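PDB 3U7Z: putative metal binding protein RUMGNA_00854 from Ruminococcus gnavus, which probably binds calcium, ions of which are bound in the crystal, but is otherwise of unknown function. Local coordinates for residues 7-12 with 33-38. Numbering follows the deposited sequence. Where two conformers were deposited one is given.
With CA (calcium ion), chain D.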
ATOM      1  N   LYS A   7       9.695  -9.802 -10.442  1.00 18.39           N
ATOM      2  CA  LYS A   7      10.313  -8.786  -9.601  1.00 14.76           C
ATOM      3  C   LYS A   7      10.120  -9.246  -8.157  1.00 13.98           C
ATOM      4  O   LYS A   7       9.082  -9.826  -7.831  1.00 18.50           O
ATOM      5  CB  LYS A   7       9.586  -7.478  -9.826  1.00 15.99           C
ATOM      6  CG  LYS A   7       9.704  -6.981 -11.269  1.00 20.45           C
ATOM      7  CD  LYS A   7       8.864  -5.756 -11.461  1.00 26.04           C
ATOM      8  CE  LYS A   7       8.505  -5.497 -12.923  1.00 31.28           C
ATOM      9  NZ  LYS A   7       7.337  -6.352 -13.312  1.00 34.05           N
ATOM     10  N   HIS A   8      11.099  -8.952  -7.327  1.00 11.41           N
ATOM     11  CA  HIS A   8      11.056  -9.320  -5.915  1.00 11.65           C
ATOM     12  C   HIS A   8      10.959  -8.032  -5.135  1.00 12.31           C
ATOM     13  O   HIS A   8      11.869  -7.214  -5.160  1.00 14.20           O
ATOM     14  CB  HIS A   8      12.349 -10.085  -5.582  1.00 14.02           C
ATOM     15  CG  HIS A   8      12.622 -11.205  -6.531  1.00 15.99           C
ATOM     16  ND1 HIS A   8      11.824 -12.317  -6.603  1.00 21.79           N
ATOM     17  CD2 HIS A   8      13.505 -11.308  -7.553  1.00 19.89           C
ATOM     18  CE1 HIS A   8      12.244 -13.098  -7.594  1.00 18.53           C
ATOM     19  NE2 HIS A   8      13.256 -12.500  -8.189  1.00 22.19           N
ATOM     20  N   ILE A   9       9.841  -7.900  -4.440  1.00 11.93           N
ATOM     21  CA  ILE A   9       9.591  -6.692  -3.669  1.00 12.63           C
ATOM     22  C   ILE A   9       9.127  -6.997  -2.258  1.00 11.79           C
ATOM     23  O   ILE A   9       8.744  -8.117  -1.924  1.00 14.96           O
ATOM     24  CB  ILE A   9       8.593  -5.756  -4.359  1.00 13.39           C
ATOM     25  CG1 ILE A   9       7.191  -6.294  -4.318  1.00 14.95           C
ATOM     26  CG2 ILE A   9       8.986  -5.549  -5.808  1.00 14.53           C
ATOM     27  CD1 ILE A   9       6.157  -5.285  -4.666  1.00 18.70           C
ATOM     28  N   THR A  10       9.189  -5.973  -1.428  1.00 10.17           N
ATOM     29  CA  THR A  10       8.608  -6.079  -0.084  1.00  9.60           C
ATOM     30  C   THR A  10       7.618  -4.961   0.145  1.00  9.53           C
ATOM     31  O   THR A  10       7.750  -3.892  -0.433  1.00 10.22           O
ATOM     32  CB  THR A  10       9.659  -6.023   1.022  1.00 13.18           C
ATOM     33  OG1 THR A  10      10.366  -4.815   1.015  1.00 16.91           O
ATOM     34  CG2 THR A  10      10.691  -7.078   0.814  1.00 17.31           C
ATOM     35  N   VAL A  11       6.559  -5.280   0.882  1.00  8.34           N
ATOM     36  CA  VAL A  11       5.565  -4.314   1.316  1.00  8.28           C
ATOM     37  C   VAL A  11       5.496  -4.451   2.820  1.00  8.53           C
ATOM     38  O   VAL A  11       5.188  -5.526   3.335  1.00  9.99           O
ATOM     39  CB  VAL A  11       4.221  -4.590   0.702  1.00 10.35           C
ATOM     40  CG1 VAL A  11       3.187  -3.576   1.222  1.00 11.76           C
ATOM     41  CG2 VAL A  11       4.316  -4.574  -0.831  1.00 12.18           C
ATOM     42  N   THR A  12       5.764  -3.362   3.535  1.00  7.70           N
ATOM     43  CA  THR A  12       5.656  -3.345   4.983  1.00  8.10           C
ATOM     44  C   THR A  12       4.451  -2.523   5.382  1.00  7.79           C
ATOM     45  O   THR A  12       4.258  -1.423   4.879  1.00  8.85           O
ATOM     46  CB  THR A  12       6.911  -2.771   5.625  1.00 10.43           C
ATOM     47  OG1 THR A  12       8.052  -3.545   5.230  1.00 11.70           O
ATOM     48  CG2 THR A  12       6.831  -2.772   7.128  1.00 12.74           C
ATOM     49  N   GLY A  33      -0.901  -1.832  -7.024  1.00 13.39           N
ATOM     50  CA  GLY A  33      -2.246  -2.301  -6.613  1.00 13.28           C
ATOM     51  C   GLY A  33      -2.518  -3.756  -6.956  1.00 12.67           C
ATOM     52  O   GLY A  33      -3.168  -4.474  -6.164  1.00 15.43           O
ATOM     53  N   GLU A  34      -2.001  -4.201  -8.119  1.00 15.07           N
ATOM     54  CA  GLU A  34      -2.153  -5.581  -8.565  0.50 15.17           C
ATOM     55  C   GLU A  34      -1.437  -6.514  -7.575  1.00 13.94           C
ATOM     56  O   GLU A  34      -1.968  -7.586  -7.189  1.00 15.96           O
ATOM     57  CB  GLU A  34      -1.601  -5.738 -10.008  0.50 19.19           C
ATOM     58  CG  GLU A  34      -1.566  -7.169 -10.513  0.50 21.11           C
ATOM     59  CD  GLU A  34      -0.914  -7.315 -11.894  0.50 22.83           C
ATOM     60  OE1 GLU A  34      -0.566  -6.296 -12.529  0.50 27.20           O
ATOM     61  OE2 GLU A  34      -0.746  -8.478 -12.338  0.50 25.64           O
ATOM     62  N   VAL A  35      -0.265  -6.091  -7.126  1.00 14.05           N
ATOM     63  CA  VAL A  35       0.480  -6.866  -6.167  1.00 15.60           C
ATOM     64  C   VAL A  35      -0.275  -6.985  -4.849  1.00 14.05           C
ATOM     65  O   VAL A  35      -0.425  -8.078  -4.305  1.00 14.13           O
ATOM     66  CB  VAL A  35       1.882  -6.274  -5.880  1.00 15.95           C
ATOM     67  CG1 VAL A  35       2.593  -7.196  -4.915  1.00 17.85           C
ATOM     68  CG2 VAL A  35       2.722  -6.009  -7.163  1.00 19.18           C
ATOM     69  N   LEU A  36      -0.775  -5.850  -4.374  1.00 13.39           N
ATOM     70  CA  LEU A  36      -1.462  -5.833  -3.070  1.00 13.74           C
ATOM     71  C   LEU A  36      -2.708  -6.702  -3.115  1.00 13.84           C
ATOM     72  O   LEU A  36      -3.010  -7.499  -2.176  1.00 15.99           O
ATOM     73  CB  LEU A  36      -1.809  -4.408  -2.731  1.00 14.34           C
ATOM     74  CG  LEU A  36      -0.656  -3.414  -2.541  1.00 15.38           C
ATOM     75  CD1 LEU A  36      -1.110  -1.945  -2.365  1.00 16.70           C
ATOM     76  CD2 LEU A  36       0.215  -3.861  -1.387  1.00 19.83           C
ATOM     77  N   GLU A  37      -3.431  -6.617  -4.238  1.00 11.51           N
ATOM     78  CA  GLU A  37      -4.698  -7.352  -4.352  1.00 11.78           C
ATOM     79  C   GLU A  37      -4.518  -8.822  -4.689  1.00 10.69           C
ATOM     80  O   GLU A  37      -5.432  -9.588  -4.448  1.00 12.34           O
ATOM     81  CB  GLU A  37      -5.707  -6.694  -5.308  1.00  9.91           C
ATOM     82  CG  GLU A  37      -6.364  -5.481  -4.664  1.00  9.69           C
ATOM     83  CD  GLU A  37      -7.397  -5.818  -3.579  1.00  8.97           C
ATOM     84  OE1 GLU A  37      -7.430  -6.954  -3.032  1.00 10.42           O
ATOM     85  OE2 GLU A  37      -8.220  -4.935  -3.261  1.00 10.27           O
ATOM     86  N   SER A  38      -3.292  -9.225  -5.064  1.00 12.79           N
ATOM     87  CA  SER A  38      -3.038 -10.610  -5.399  1.00 15.77           C
ATOM     88  C   SER A  38      -3.316 -11.539  -4.255  1.00 16.40           C
ATOM     89  O   SER A  38      -3.721 -12.695  -4.459  1.00 21.13           O
ATOM     90  CB  SER A  38      -1.632 -10.798  -5.984  1.00 17.88           C
ATOM     91  OG  SER A  38      -0.607 -10.611  -5.043  1.00 19.24           O
TER
HETATM   92 CA    CA D 133      -9.403  -6.401  -1.578  1.00  8.73          CA
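Ile-9 meets Val-35 with the end of its side chain: CD1 lies 4.1 Å from Val-35 CG1, two methyl tips approaching head on. The reach comes from the torsions, since CG1 of Ile-9 stands between the backbone N and the carbonyl carbon (chi1 72°) and the chain is then extended at chi2 (166°). Two residues on, Val-11 points from the same face of the strand, as alternation requires, and offers both branches to one methyl of Leu-36. Leu-36 CD2 is 4.0 Å from Val-11 CG1 and 4.2 Å from Val-11 CG2, and the two side chains cross at about a right angle. No hydrogen bond joins the segments; with 129 Å² buried in all and the nearest CA atoms, Val-11 and Leu-36, 8.4 Å apart, the contact is purely apolar and light.

Ser-38 OG donates to Val-35 O over 2.6 Å, the donor tilted 19° from the carbonyl plane, and Ser-38 N reaches the same oxygen. One residue past Leu-36, Glu-37 grips calcium in bidentate fashion, OE1 and OE2 each at 2.5 Å; Asn-40 OD1, the backbone O of Val-42 and Asp-43 OD1 complete the protein ligands.

Helix 32-38 thus packs across one face of the mixed sheet, whose strand order 20-27, 7-14, 92-99, 67-73, 76-77, with 7-14 and 92-99 parallel, is consistent with a beta-grasp (ubiquitin-like) fold: Val-35 also touches Phe-25 of strand 20-27, while Val-11 and Leu-36 both touch Leu-95 of strand 92-99, the neighbours flanking strand 7-14.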